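Local coordinates for protein tyrosine--tRNA ligase (Archaeoglobus fulgidus, PDB 2CYB) that probably catalyses the ATP-dependent attachment of tyrosine to tRNA(Tyr), first activating the amino acid as tyrosyl-adenylate and then transferring it to the tRNA acceptor end, at residues 205-210 with 255-260; 237-242 with 249-254; 129-134 with 192-197. All blocks are in the same frame, centred on the assembly; numbering follows the deposited sequence.

Contact 1: 205-210 with 255-260; sequences PILVGL and AKYHIL
Tyr-257 and His-258, neighbours on one turn of a helix, reach across to Pro-205 and Leu-207 on an extended loop and so illustrate how a few side chains can fasten irregular backbone to a helix. The proline meets the phenol end of the tyrosine: Pro-205 CG lies 3.4 Å from Tyr-257 OH and 3.7 Å from Tyr-257 CZ, approaching the ring at a slant. Nearer the backbone on the same ring, Leu-207 CD2 touches Tyr-257 CD2 at 3.8 Å, the two side chains running past each other in opposite senses. The leucine is thus shared, because its other methyl, Leu-207 CD1, meets His-258 CE1 at 3.8 Å, in the plane of the imidazole and at its edge.

Both aromatic groups leave the helix with CG turned away from the carbonyl carbon (chi1 -60° for Tyr-257 and -53° for His-258), a setting that sends the two rings out to the same loop. Lys-256 lays its aliphatic chain against one face of the phenol, with CD 3.7 Å above the ring plane and offset toward the rim, covering part of that face. The helix is widened here into a pi-type turn, marked by the bond from Leu-260 N to Ala-255 O at 3.0 Å.

Next to the imidazole carbon that meets the leucine, His-258 NE2 donates to the backbone oxygen of Leu-47 in the HIGH motif. Met-51 of helix 47-61 touches both Leu-207 and Tyr-257, while Asn-13 takes up the backbone oxygen of Lys-256. Segment 205-210 leaves strand 200-204 of the Rossmann sheet and leads into the loop bearing the KMSKS motif; the contact therefore seats the start of that loop against helix 250-263, beside the N-terminal part of helix 47-61.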
ATOM      1  N   PRO A 205       4.297 -27.447  -8.826  1.00 30.81           N
ATOM      2  CA  PRO A 205       5.710 -27.310  -8.470  1.00 31.24           C
ATOM      3  C   PRO A 205       6.400 -26.231  -9.294  1.00 26.97           C
ATOM      4  O   PRO A 205       5.925 -25.860 -10.367  1.00 31.55           O
ATOM      5  CB  PRO A 205       6.272 -28.706  -8.747  1.00 36.68           C
ATOM      6  CG  PRO A 205       5.408 -29.204  -9.866  1.00 32.73           C
ATOM      7  CD  PRO A 205       4.025 -28.750  -9.458  1.00 32.67           C
ATOM      8  N   ILE A 206       7.510 -25.717  -8.785  1.00 31.86           N
ATOM      9  CA  ILE A 206       8.265 -24.700  -9.510  1.00 36.96           C
ATOM     10  C   ILE A 206       9.253 -25.417 -10.433  1.00 43.66           C
ATOM     11  O   ILE A 206      10.072 -26.208  -9.977  1.00 47.34           O
ATOM     12  CB  ILE A 206       9.048 -23.790  -8.541  1.00 40.65           C
ATOM     13  CG1 ILE A 206       8.074 -23.063  -7.606  1.00 42.47           C
ATOM     14  CG2 ILE A 206       9.895 -22.805  -9.328  1.00 35.65           C
ATOM     15  CD1 ILE A 206       6.982 -22.291  -8.319  1.00 41.59           C
ATOM     16  N   LEU A 207       9.167 -25.144 -11.730  1.00 40.57           N
ATOM     17  CA  LEU A 207      10.047 -25.784 -12.703  1.00 49.00           C
ATOM     18  C   LEU A 207      11.477 -25.269 -12.666  1.00 44.82           C
ATOM     19  O   LEU A 207      11.711 -24.068 -12.772  1.00 51.20           O
ATOM     20  CB  LEU A 207       9.508 -25.584 -14.118  1.00 49.07           C
ATOM     21  CG  LEU A 207       8.285 -26.375 -14.564  1.00 57.40           C
ATOM     22  CD1 LEU A 207       7.939 -25.973 -15.996  1.00 57.74           C
ATOM     23  CD2 LEU A 207       8.571 -27.876 -14.475  1.00 51.16           C
ATOM     24  N   VAL A 208      12.437 -26.175 -12.522  1.00 50.26           N
ATOM     25  CA  VAL A 208      13.830 -25.759 -12.517  1.00 46.83           C
ATOM     26  C   VAL A 208      14.189 -25.426 -13.958  1.00 42.25           C
ATOM     27  O   VAL A 208      13.533 -25.894 -14.895  1.00 36.33           O
ATOM     28  CB  VAL A 208      14.760 -26.874 -11.996  1.00 52.03           C
ATOM     29  CG1 VAL A 208      14.310 -27.307 -10.613  1.00 54.71           C
ATOM     30  CG2 VAL A 208      14.766 -28.057 -12.961  1.00 48.87           C
ATOM     31  N   GLY A 209      15.213 -24.602 -14.136  1.00 35.97           N
ATOM     32  CA  GLY A 209      15.630 -24.231 -15.476  1.00 37.68           C
ATOM     33  C   GLY A 209      16.344 -25.360 -16.202  1.00 33.64           C
ATOM     34  O   GLY A 209      16.712 -26.361 -15.594  1.00 34.10           O
ATOM     35  N   LEU A 210      16.543 -25.184 -17.504  1.00 41.19           N
ATOM     36  CA  LEU A 210      17.199 -26.180 -18.351  1.00 42.83           C
ATOM     37  C   LEU A 210      18.584 -26.626 -17.884  1.00 42.68           C
ATOM     38  O   LEU A 210      19.036 -27.714 -18.244  1.00 42.51           O
ATOM     39  CB  LEU A 210      17.282 -25.653 -19.784  1.00 41.32           C
ATOM     40  CG  LEU A 210      15.921 -25.461 -20.466  1.00 45.16           C
ATOM     41  CD1 LEU A 210      16.097 -24.776 -21.809  1.00 42.26           C
ATOM     42  CD2 LEU A 210      15.242 -26.813 -20.629  1.00 41.91           C
ATOM     43  N   ALA A 255       8.534 -33.880 -20.047  1.00 28.98           N
ATOM     44  CA  ALA A 255       7.753 -35.057 -20.402  1.00 29.96           C
ATOM     45  C   ALA A 255       6.581 -35.206 -19.427  1.00 29.53           C
ATOM     46  O   ALA A 255       5.439 -35.421 -19.835  1.00 27.44           O
ATOM     47  CB  ALA A 255       8.627 -36.303 -20.348  1.00 34.02           C
ATOM     48  N   LYS A 256       6.880 -35.082 -18.139  1.00 29.02           N
ATOM     49  CA  LYS A 256       5.876 -35.226 -17.094  1.00 30.83           C
ATOM     50  C   LYS A 256       4.770 -34.173 -17.078  1.00 36.53           C
ATOM     51  O   LYS A 256       3.586 -34.511 -17.019  1.00 29.39           O
ATOM     52  CB  LYS A 256       6.555 -35.250 -15.721  1.00 35.90           C
ATOM     53  CG  LYS A 256       5.601 -35.510 -14.553  1.00 38.96           C
ATOM     54  CD  LYS A 256       6.329 -35.433 -13.214  1.00 31.39           C
ATOM     55  CE  LYS A 256       5.391 -35.682 -12.041  1.00 43.75           C
ATOM     56  NZ  LYS A 256       4.775 -37.042 -12.096  1.00 49.87           N
ATOM     57  N   TYR A 257       5.151 -32.901 -17.151  1.00 32.19           N
ATOM     58  CA  TYR A 257       4.182 -31.810 -17.069  1.00 32.00           C
ATOM     59  C   TYR A 257       3.539 -31.306 -18.353  1.00 35.86           C
ATOM     60  O   TYR A 257       2.409 -30.813 -18.326  1.00 36.10           O
ATOM     61  CB  TYR A 257       4.825 -30.634 -16.330  1.00 32.00           C
ATOM     62  CG  TYR A 257       5.253 -30.993 -14.927  1.00 29.68           C
ATOM     63  CD1 TYR A 257       4.305 -31.293 -13.946  1.00 31.25           C
ATOM     64  CD2 TYR A 257       6.601 -31.098 -14.593  1.00 28.69           C
ATOM     65  CE1 TYR A 257       4.688 -31.697 -12.672  1.00 32.07           C
ATOM     66  CE2 TYR A 257       6.997 -31.499 -13.325  1.00 35.57           C
ATOM     67  CZ  TYR A 257       6.034 -31.801 -12.368  1.00 29.48           C
ATOM     68  OH  TYR A 257       6.418 -32.235 -11.128  1.00 35.86           O
ATOM     69  N   HIS A 258       4.228 -31.430 -19.481  1.00 29.30           N
ATOM     70  CA  HIS A 258       3.658 -30.924 -20.725  1.00 32.22           C
ATOM     71  C   HIS A 258       3.281 -31.956 -21.780  1.00 33.66           C
ATOM     72  O   HIS A 258       2.175 -31.928 -22.319  1.00 31.26           O
ATOM     73  CB  HIS A 258       4.616 -29.901 -21.359  1.00 34.04           C
ATOM     74  CG  HIS A 258       5.033 -28.805 -20.425  1.00 35.80           C
ATOM     75  ND1 HIS A 258       6.137 -28.902 -19.607  1.00 33.67           N
ATOM     76  CD2 HIS A 258       4.461 -27.609 -20.144  1.00 41.81           C
ATOM     77  CE1 HIS A 258       6.228 -27.815 -18.860  1.00 37.54           C
ATOM     78  NE2 HIS A 258       5.222 -27.016 -19.165  1.00 43.89           N
ATOM     79  N   ILE A 259       4.196 -32.868 -22.079  1.00 29.84           N
ATOM     80  CA  ILE A 259       3.941 -33.846 -23.125  1.00 28.17           C
ATOM     81  C   ILE A 259       2.923 -34.932 -22.800  1.00 25.44           C
ATOM     82  O   ILE A 259       1.927 -35.074 -23.511  1.00 30.00           O
ATOM     83  CB  ILE A 259       5.264 -34.487 -23.582  1.00 34.19           C
ATOM     84  CG1 ILE A 259       6.252 -33.374 -23.971  1.00 34.29           C
ATOM     85  CG2 ILE A 259       5.013 -35.395 -24.786  1.00 29.68           C
ATOM     86  CD1 ILE A 259       7.690 -33.844 -24.148  1.00 40.41           C
ATOM     87  N   LEU A 260       3.156 -35.701 -21.742  1.00 29.04           N
ATOM     88  CA  LEU A 260       2.217 -36.764 -21.395  1.00 33.81           C
ATOM     89  C   LEU A 260       0.794 -36.259 -21.134  1.00 36.35           C
ATOM     90  O   LEU A 260      -0.173 -36.860 -21.606  1.00 33.09           O
ATOM     91  CB  LEU A 260       2.746 -37.566 -20.204  1.00 28.99           C
ATOM     92  CG  LEU A 260       3.884 -38.510 -20.613  1.00 39.49           C
ATOM     93  CD1 LEU A 260       4.607 -39.022 -19.385  1.00 37.90           C
ATOM     94  CD2 LEU A 260       3.314 -39.664 -21.441  1.00 41.13           C
TER

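Contact 2: 237-242 with 249-254; sequences RKAYCP and NPILDI
Ala-239 begins the contact, its methyl CB resting 3.7 Å from Ile-251 CD1 in the first turn of the next helix. At Tyr-240 it is the backbone oxygen that comes closest: Tyr-240 O sits 3.2 Å from Pro-250 CD, is buried there and finds no polar partner in the model. The phenol approaches the same proline obliquely, with Tyr-240 CD2 at 4.0 Å from Pro-250 CD, while Pro-242 CD lies 3.4 Å above the centre of one face of the tyrosine ring. Cys-241 comes next. Its sulfur stands opposite the backbone N (chi1 -174°), which places Cys-241 SG 3.9 Å from Ile-251 CB and next to the amide group of Asn-249. Pro-242 then slides past the Asn-249 side chain in the opposite direction.

Beyond the segments, Phe-290 packs on both Cys-241 and Asn-249, and Lys-301 NZ bonds to the backbone oxygens of Arg-237 and Ala-239.

On the other side, Asn-249 is the N-cap of helix 250-263, whose first turn is closed by Asp-253 N to Asn-249 O at 2.9 Å. An N-cap asparagine followed by proline is a classic helix start, and here the chain leaving helix 229-237 packs against it: the loop between two successive helices lies on the N-terminal turn of the second.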
ATOM      1  N   ARG A 237      19.084 -29.967 -26.347  1.00 39.50           N
ATOM      2  CA  ARG A 237      20.342 -30.671 -26.558  1.00 43.33           C
ATOM      3  C   ARG A 237      21.367 -30.406 -25.458  1.00 39.46           C
ATOM      4  O   ARG A 237      22.002 -31.336 -24.965  1.00 42.63           O
ATOM      5  CB  ARG A 237      20.928 -30.304 -27.929  1.00 46.09           C
ATOM      6  CG  ARG A 237      22.340 -30.826 -28.184  1.00 53.35           C
ATOM      7  CD  ARG A 237      22.569 -31.121 -29.669  1.00 55.61           C
ATOM      8  NE  ARG A 237      22.023 -30.086 -30.545  1.00 57.59           N
ATOM      9  CZ  ARG A 237      22.447 -28.825 -30.582  1.00 65.46           C
ATOM     10  NH1 ARG A 237      21.880 -27.962 -31.417  1.00 62.46           N
ATOM     11  NH2 ARG A 237      23.436 -28.423 -29.793  1.00 62.61           N
ATOM     12  N   LYS A 238      21.528 -29.150 -25.051  1.00 41.46           N
ATOM     13  CA  LYS A 238      22.510 -28.848 -24.015  1.00 41.39           C
ATOM     14  C   LYS A 238      21.948 -28.792 -22.600  1.00 44.48           C
ATOM     15  O   LYS A 238      22.651 -28.432 -21.655  1.00 40.01           O
ATOM     16  CB  LYS A 238      23.236 -27.538 -24.339  1.00 53.59           C
ATOM     17  CG  LYS A 238      22.332 -26.398 -24.761  1.00 60.51           C
ATOM     18  CD  LYS A 238      23.143 -25.160 -25.136  1.00 64.27           C
ATOM     19  CE  LYS A 238      24.168 -25.468 -26.221  1.00 68.55           C
ATOM     20  NZ  LYS A 238      23.540 -26.098 -27.418  1.00 69.75           N
ATOM     21  N   ALA A 239      20.689 -29.170 -22.443  1.00 40.79           N
ATOM     22  CA  ALA A 239      20.077 -29.142 -21.121  1.00 40.15           C
ATOM     23  C   ALA A 239      20.691 -30.161 -20.172  1.00 41.55           C
ATOM     24  O   ALA A 239      21.226 -31.191 -20.590  1.00 38.78           O
ATOM     25  CB  ALA A 239      18.574 -29.381 -21.235  1.00 40.80           C
ATOM     26  N   TYR A 240      20.614 -29.850 -18.884  1.00 40.13           N
ATOM     27  CA  TYR A 240      21.107 -30.725 -17.835  1.00 41.82           C
ATOM     28  C   TYR A 240      20.138 -31.906 -17.781  1.00 44.55           C
ATOM     29  O   TYR A 240      18.925 -31.715 -17.669  1.00 38.74           O
ATOM     30  CB  TYR A 240      21.097 -29.967 -16.507  1.00 44.92           C
ATOM     31  CG  TYR A 240      21.318 -30.815 -15.276  1.00 48.85           C
ATOM     32  CD1 TYR A 240      22.506 -31.517 -15.089  1.00 54.12           C
ATOM     33  CD2 TYR A 240      20.349 -30.882 -14.275  1.00 53.82           C
ATOM     34  CE1 TYR A 240      22.727 -32.263 -13.929  1.00 52.73           C
ATOM     35  CE2 TYR A 240      20.559 -31.622 -13.115  1.00 51.51           C
ATOM     36  CZ  TYR A 240      21.749 -32.308 -12.948  1.00 53.21           C
ATOM     37  OH  TYR A 240      21.964 -33.029 -11.795  1.00 51.58           O
ATOM     38  N   CYS A 241      20.667 -33.122 -17.874  1.00 42.13           N
ATOM     39  CA  CYS A 241      19.826 -34.316 -17.846  1.00 42.02           C
ATOM     40  C   CYS A 241      20.622 -35.514 -17.360  1.00 45.91           C
ATOM     41  O   CYS A 241      21.022 -36.368 -18.152  1.00 46.53           O
ATOM     42  CB  CYS A 241      19.261 -34.598 -19.243  1.00 42.67           C
ATOM     43  SG  CYS A 241      18.045 -35.947 -19.336  1.00 42.69           S
ATOM     44  N   PRO A 242      20.866 -35.590 -16.043  1.00 47.78           N
ATOM     45  CA  PRO A 242      21.619 -36.685 -15.424  1.00 46.26           C
ATOM     46  C   PRO A 242      20.959 -38.040 -15.649  1.00 52.31           C
ATOM     47  O   PRO A 242      19.783 -38.231 -15.334  1.00 51.07           O
ATOM     48  CB  PRO A 242      21.651 -36.289 -13.950  1.00 49.55           C
ATOM     49  CG  PRO A 242      20.368 -35.524 -13.785  1.00 45.54           C
ATOM     50  CD  PRO A 242      20.364 -34.661 -15.017  1.00 52.78           C
ATOM     51  N   ASN A 249      15.147 -33.102 -12.962  1.00 45.01           N
ATOM     52  CA  ASN A 249      15.610 -33.357 -14.322  1.00 40.15           C
ATOM     53  C   ASN A 249      14.686 -32.580 -15.249  1.00 36.25           C
ATOM     54  O   ASN A 249      13.534 -32.965 -15.464  1.00 37.27           O
ATOM     55  CB  ASN A 249      15.568 -34.859 -14.644  1.00 36.03           C
ATOM     56  CG  ASN A 249      16.250 -35.195 -15.969  1.00 36.22           C
ATOM     57  OD1 ASN A 249      16.989 -36.181 -16.069  1.00 41.39           O
ATOM     58  ND2 ASN A 249      15.998 -34.383 -16.990  1.00 34.21           N
ATOM     59  N   PRO A 250      15.184 -31.466 -15.805  1.00 33.81           N
ATOM     60  CA  PRO A 250      14.473 -30.565 -16.716  1.00 36.09           C
ATOM     61  C   PRO A 250      13.788 -31.242 -17.895  1.00 31.79           C
ATOM     62  O   PRO A 250      12.685 -30.863 -18.280  1.00 33.67           O
ATOM     63  CB  PRO A 250      15.572 -29.609 -17.179  1.00 40.45           C
ATOM     64  CG  PRO A 250      16.512 -29.591 -16.025  1.00 40.91           C
ATOM     65  CD  PRO A 250      16.583 -31.033 -15.641  1.00 39.28           C
ATOM     66  N   ILE A 251      14.454 -32.229 -18.483  1.00 32.47           N
ATOM     67  CA  ILE A 251      13.890 -32.930 -19.625  1.00 32.27           C
ATOM     68  C   ILE A 251      12.751 -33.847 -19.188  1.00 27.97           C
ATOM     69  O   ILE A 251      11.696 -33.883 -19.827  1.00 31.93           O
ATOM     70  CB  ILE A 251      14.983 -33.741 -20.360  1.00 29.80           C
ATOM     71  CG1 ILE A 251      16.122 -32.800 -20.747  1.00 33.52           C
ATOM     72  CG2 ILE A 251      14.412 -34.411 -21.601  1.00 32.12           C
ATOM     73  CD1 ILE A 251      15.668 -31.582 -21.541  1.00 33.86           C
ATOM     74  N   LEU A 252      12.964 -34.579 -18.100  1.00 31.33           N
ATOM     75  CA  LEU A 252      11.929 -35.464 -17.588  1.00 33.04           C
ATOM     76  C   LEU A 252      10.719 -34.626 -17.190  1.00 35.93           C
ATOM     77  O   LEU A 252       9.574 -35.043 -17.379  1.00 31.66           O
ATOM     78  CB  LEU A 252      12.437 -36.245 -16.380  1.00 31.98           C
ATOM     79  CG  LEU A 252      13.200 -37.529 -16.707  1.00 42.68           C
ATOM     80  CD1 LEU A 252      13.653 -38.193 -15.417  1.00 50.86           C
ATOM     81  CD2 LEU A 252      12.301 -38.467 -17.501  1.00 40.85           C
ATOM     82  N   ASP A 253      10.979 -33.435 -16.656  1.00 32.89           N
ATOM     83  CA  ASP A 253       9.905 -32.545 -16.241  1.00 30.55           C
ATOM     84  C   ASP A 253       9.036 -32.148 -17.419  1.00 31.04           C
ATOM     85  O   ASP A 253       7.814 -32.098 -17.295  1.00 33.88           O
ATOM     86  CB  ASP A 253      10.463 -31.285 -15.559  1.00 34.44           C
ATOM     87  CG  ASP A 253      10.933 -31.551 -14.135  1.00 42.63           C
ATOM     88  OD1 ASP A 253      11.625 -30.682 -13.555  1.00 47.65           O
ATOM     89  OD2 ASP A 253      10.605 -32.627 -13.590  1.00 41.41           O
ATOM     90  N   ILE A 254       9.648 -31.865 -18.565  1.00 27.07           N
ATOM     91  CA  ILE A 254       8.854 -31.488 -19.725  1.00 31.20           C
ATOM     92  C   ILE A 254       7.986 -32.673 -20.141  1.00 32.90           C
ATOM     93  O   ILE A 254       6.835 -32.503 -20.541  1.00 31.22           O
ATOM     94  CB  ILE A 254       9.743 -31.041 -20.902  1.00 31.24           C
ATOM     95  CG1 ILE A 254      10.518 -29.780 -20.501  1.00 37.30           C
ATOM     96  CG2 ILE A 254       8.880 -30.769 -22.137  1.00 30.73           C
ATOM     97  CD1 ILE A 254      11.494 -29.288 -21.566  1.00 42.03           C
TER

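Contact 3: 129-134 with 192-197; sequences ARITTL and PRLGYS
Ile-131 points its longer branch at a corner made by Arg-193 and Leu-194, and the whole contact turns on that one methyl. Ile-131 CD1 lies 3.7 Å from Leu-194 CD1 and 3.8 Å from Arg-193 CB, so it sits against two successive residues, touching the tip of one side chain and the root of the other. The isoleucine runs at a slant to both of them. CG1 occupies the position between the backbone N and the carbonyl carbon (chi1 68°), and the chain beyond it is extended, which carries CD1 out toward the loop.

The two partners answer differently. Arg-193 starts toward the isoleucine but bends at chi2 (-67°), taking the guanidinium group away and leaving only its first methylene in touch. Leu-194 sets out at an angle and turns its CD1 branch toward Ile-131; it also packs on Asp-124, Lys-127 and Met-128 of helix 119-131, so it follows the flank of that helix.

The loop holding these residues is shaped by a tight turn, with Gly-195 N bonded to Pro-192 O at 2.9 Å and Gly-195 at positive phi (82°). Within the turn, Leu-194 O stands 3.5 Å above the plane of the Tyr-196 ring, offset toward the rim, and Tyr-196 OH is bonded to Asp-124, a second tie to the helix.

The same region also meets the second subunit: Arg-130 forms a salt bridge with Glu-79 of that subunit, and Leu-134 meets Leu-134 of the same neighbour. Thr-133 caps the following helix through Arg-136 N. This small apolar surface contact thus joins the loop before strand 200-204 to a corner between helices at the dimer interface, consistent with the helical insertion through which class I tyrosyl-tRNA synthetases dimerise.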
ATOM      1  N   ALA A 129      -5.185  -4.122   4.357  1.00 24.31           N
ATOM      2  CA  ALA A 129      -3.942  -3.491   4.811  1.00 26.53           C
ATOM      3  C   ALA A 129      -3.964  -3.187   6.302  1.00 24.94           C
ATOM      4  O   ALA A 129      -2.939  -3.271   6.970  1.00 21.85           O
ATOM      5  CB  ALA A 129      -3.670  -2.198   4.019  1.00 24.21           C
ATOM      6  N   ARG A 130      -5.135  -2.821   6.818  1.00 23.20           N
ATOM      7  CA  ARG A 130      -5.284  -2.492   8.230  1.00 26.21           C
ATOM      8  C   ARG A 130      -5.122  -3.713   9.142  1.00 25.70           C
ATOM      9  O   ARG A 130      -4.683  -3.579  10.286  1.00 27.27           O
ATOM     10  CB  ARG A 130      -6.658  -1.849   8.462  1.00 28.37           C
ATOM     11  CG  ARG A 130      -7.113  -1.793   9.918  1.00 36.93           C
ATOM     12  CD  ARG A 130      -6.295  -0.820  10.729  1.00 31.83           C
ATOM     13  NE  ARG A 130      -6.782  -0.715  12.105  1.00 39.75           N
ATOM     14  CZ  ARG A 130      -6.382  -1.493  13.109  1.00 36.51           C
ATOM     15  NH1 ARG A 130      -6.883  -1.316  14.325  1.00 34.50           N
ATOM     16  NH2 ARG A 130      -5.474  -2.437  12.903  1.00 28.52           N
ATOM     17  N   ILE A 131      -5.461  -4.900   8.639  1.00 22.61           N
ATOM     18  CA  ILE A 131      -5.351  -6.107   9.464  1.00 28.38           C
ATOM     19  C   ILE A 131      -4.165  -7.009   9.137  1.00 30.48           C
ATOM     20  O   ILE A 131      -3.990  -8.060   9.751  1.00 29.48           O
ATOM     21  CB  ILE A 131      -6.658  -6.947   9.401  1.00 28.78           C
ATOM     22  CG1 ILE A 131      -6.855  -7.546   8.004  1.00 27.65           C
ATOM     23  CG2 ILE A 131      -7.852  -6.051   9.717  1.00 31.42           C
ATOM     24  CD1 ILE A 131      -8.024  -8.531   7.907  1.00 30.53           C
ATOM     25  N   THR A 132      -3.339  -6.593   8.184  1.00 25.65           N
ATOM     26  CA  THR A 132      -2.180  -7.382   7.791  1.00 27.35           C
ATOM     27  C   THR A 132      -0.876  -6.703   8.229  1.00 29.57           C
ATOM     28  O   THR A 132      -0.620  -5.560   7.872  1.00 26.40           O
ATOM     29  CB  THR A 132      -2.163  -7.574   6.256  1.00 26.39           C
ATOM     30  OG1 THR A 132      -3.384  -8.198   5.844  1.00 29.91           O
ATOM     31  CG2 THR A 132      -0.981  -8.434   5.834  1.00 27.10           C
ATOM     32  N   THR A 133      -0.056  -7.391   9.018  1.00 28.23           N
ATOM     33  CA  THR A 133       1.209  -6.797   9.435  1.00 24.99           C
ATOM     34  C   THR A 133       2.126  -6.649   8.224  1.00 23.14           C
ATOM     35  O   THR A 133       2.055  -7.429   7.272  1.00 26.29           O
ATOM     36  CB  THR A 133       1.953  -7.671  10.486  1.00 26.41           C
ATOM     37  OG1 THR A 133       2.312  -8.928   9.896  1.00 29.45           O
ATOM     38  CG2 THR A 133       1.081  -7.910  11.699  1.00 31.44           C
ATOM     39  N   LEU A 134       2.973  -5.625   8.246  1.00 24.91           N
ATOM     40  CA  LEU A 134       3.929  -5.418   7.169  1.00 24.00           C
ATOM     41  C   LEU A 134       4.804  -6.679   7.065  1.00 27.57           C
ATOM     42  O   LEU A 134       5.145  -7.129   5.982  1.00 23.69           O
ATOM     43  CB  LEU A 134       4.808  -4.201   7.466  1.00 19.57           C
ATOM     44  CG  LEU A 134       5.956  -3.960   6.480  1.00 24.41           C
ATOM     45  CD1 LEU A 134       5.404  -3.829   5.051  1.00 28.78           C
ATOM     46  CD2 LEU A 134       6.719  -2.704   6.883  1.00 31.74           C
ATOM     47  N   PRO A 192     -11.757 -14.196   5.364  1.00 34.30           N
ATOM     48  CA  PRO A 192     -12.964 -14.347   6.181  1.00 34.39           C
ATOM     49  C   PRO A 192     -13.249 -13.098   7.020  1.00 35.66           C
ATOM     50  O   PRO A 192     -14.406 -12.783   7.294  1.00 35.81           O
ATOM     51  CB  PRO A 192     -12.649 -15.566   7.047  1.00 38.20           C
ATOM     52  CG  PRO A 192     -11.732 -16.383   6.167  1.00 38.35           C
ATOM     53  CD  PRO A 192     -10.814 -15.305   5.611  1.00 32.08           C
ATOM     54  N   ARG A 193     -12.192 -12.390   7.417  1.00 34.00           N
ATOM     55  CA  ARG A 193     -12.347 -11.187   8.226  1.00 31.70           C
ATOM     56  C   ARG A 193     -13.044 -10.085   7.441  1.00 36.98           C
ATOM     57  O   ARG A 193     -13.544  -9.119   8.024  1.00 36.56           O
ATOM     58  CB  ARG A 193     -10.993 -10.693   8.724  1.00 28.54           C
ATOM     59  CG  ARG A 193     -10.274 -11.667   9.643  1.00 32.97           C
ATOM     60  CD  ARG A 193     -11.001 -11.832  10.968  1.00 29.56           C
ATOM     61  NE  ARG A 193     -10.232 -12.650  11.903  1.00 32.95           N
ATOM     62  CZ  ARG A 193     -10.490 -12.744  13.200  1.00 32.42           C
ATOM     63  NH1 ARG A 193     -11.506 -12.067  13.730  1.00 32.03           N
ATOM     64  NH2 ARG A 193      -9.722 -13.507  13.971  1.00 32.45           N
ATOM     65  N   LEU A 194     -13.074 -10.228   6.120  1.00 28.42           N
ATOM     66  CA  LEU A 194     -13.731  -9.246   5.275  1.00 30.87           C
ATOM     67  C   LEU A 194     -15.058  -9.787   4.765  1.00 32.11           C
ATOM     68  O   LEU A 194     -15.667  -9.222   3.860  1.00 33.27           O
ATOM     69  CB  LEU A 194     -12.824  -8.854   4.101  1.00 27.95           C
ATOM     70  CG  LEU A 194     -11.766  -7.789   4.430  1.00 30.46           C
ATOM     71  CD1 LEU A 194     -10.809  -8.302   5.488  1.00 29.68           C
ATOM     72  CD2 LEU A 194     -11.000  -7.418   3.171  1.00 33.10           C
ATOM     73  N   GLY A 195     -15.498 -10.896   5.350  1.00 35.94           N
ATOM     74  CA  GLY A 195     -16.758 -11.488   4.946  1.00 35.77           C
ATOM     75  C   GLY A 195     -16.703 -12.370   3.712  1.00 40.98           C
ATOM     76  O   GLY A 195     -17.735 -12.612   3.090  1.00 39.90           O
ATOM     77  N   TYR A 196     -15.516 -12.844   3.340  1.00 32.93           N
ATOM     78  CA  TYR A 196     -15.389 -13.713   2.174  1.00 36.10           C
ATOM     79  C   TYR A 196     -14.947 -15.107   2.598  1.00 36.38           C
ATOM     80  O   TYR A 196     -14.367 -15.283   3.663  1.00 39.79           O
ATOM     81  CB  TYR A 196     -14.379 -13.136   1.182  1.00 37.49           C
ATOM     82  CG  TYR A 196     -14.725 -11.747   0.701  1.00 37.34           C
ATOM     83  CD1 TYR A 196     -13.912 -10.660   1.018  1.00 38.47           C
ATOM     84  CD2 TYR A 196     -15.853 -11.521  -0.084  1.00 37.03           C
ATOM     85  CE1 TYR A 196     -14.208  -9.380   0.560  1.00 32.69           C
ATOM     86  CE2 TYR A 196     -16.165 -10.239  -0.547  1.00 38.91           C
ATOM     87  CZ  TYR A 196     -15.334  -9.177  -0.220  1.00 37.72           C
ATOM     88  OH  TYR A 196     -15.622  -7.916  -0.679  1.00 31.92           O
ATOM     89  N   SER A 197     -15.211 -16.103   1.762  1.00 37.01           N
ATOM     90  CA  SER A 197     -14.832 -17.466   2.113  1.00 41.10           C
ATOM     91  C   SER A 197     -13.349 -17.747   1.898  1.00 40.25           C
ATOM     92  O   SER A 197     -12.691 -17.120   1.065  1.00 42.97           O
ATOM     93  CB  SER A 197     -15.680 -18.465   1.316  1.00 40.88           C
ATOM     94  OG  SER A 197     -15.627 -18.187  -0.070  1.00 58.51           O
TER

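In the fold
Followed from the N terminus, the chain first closes contact 3, where the loop after helix 181-190 returns to helix 119-131, near the second subunit. Contact 1 opens only after strand 200-204, so the two stand in series, with centres about 35 Å apart on opposite sides of the chain's centre. Contact 2 is nested inside the loop closed by contact 1, and both end on helix 250-263. They also touch directly: Leu-210 O lies 2.7 Å from Tyr-240 N, a probable hydrogen bond. Together, contacts 1 and 2 bind the chain flanking the KMSKS loop to one helix, while contact 3 joins the loop before strand 200-204 to helix 119-131 near the dimer interface.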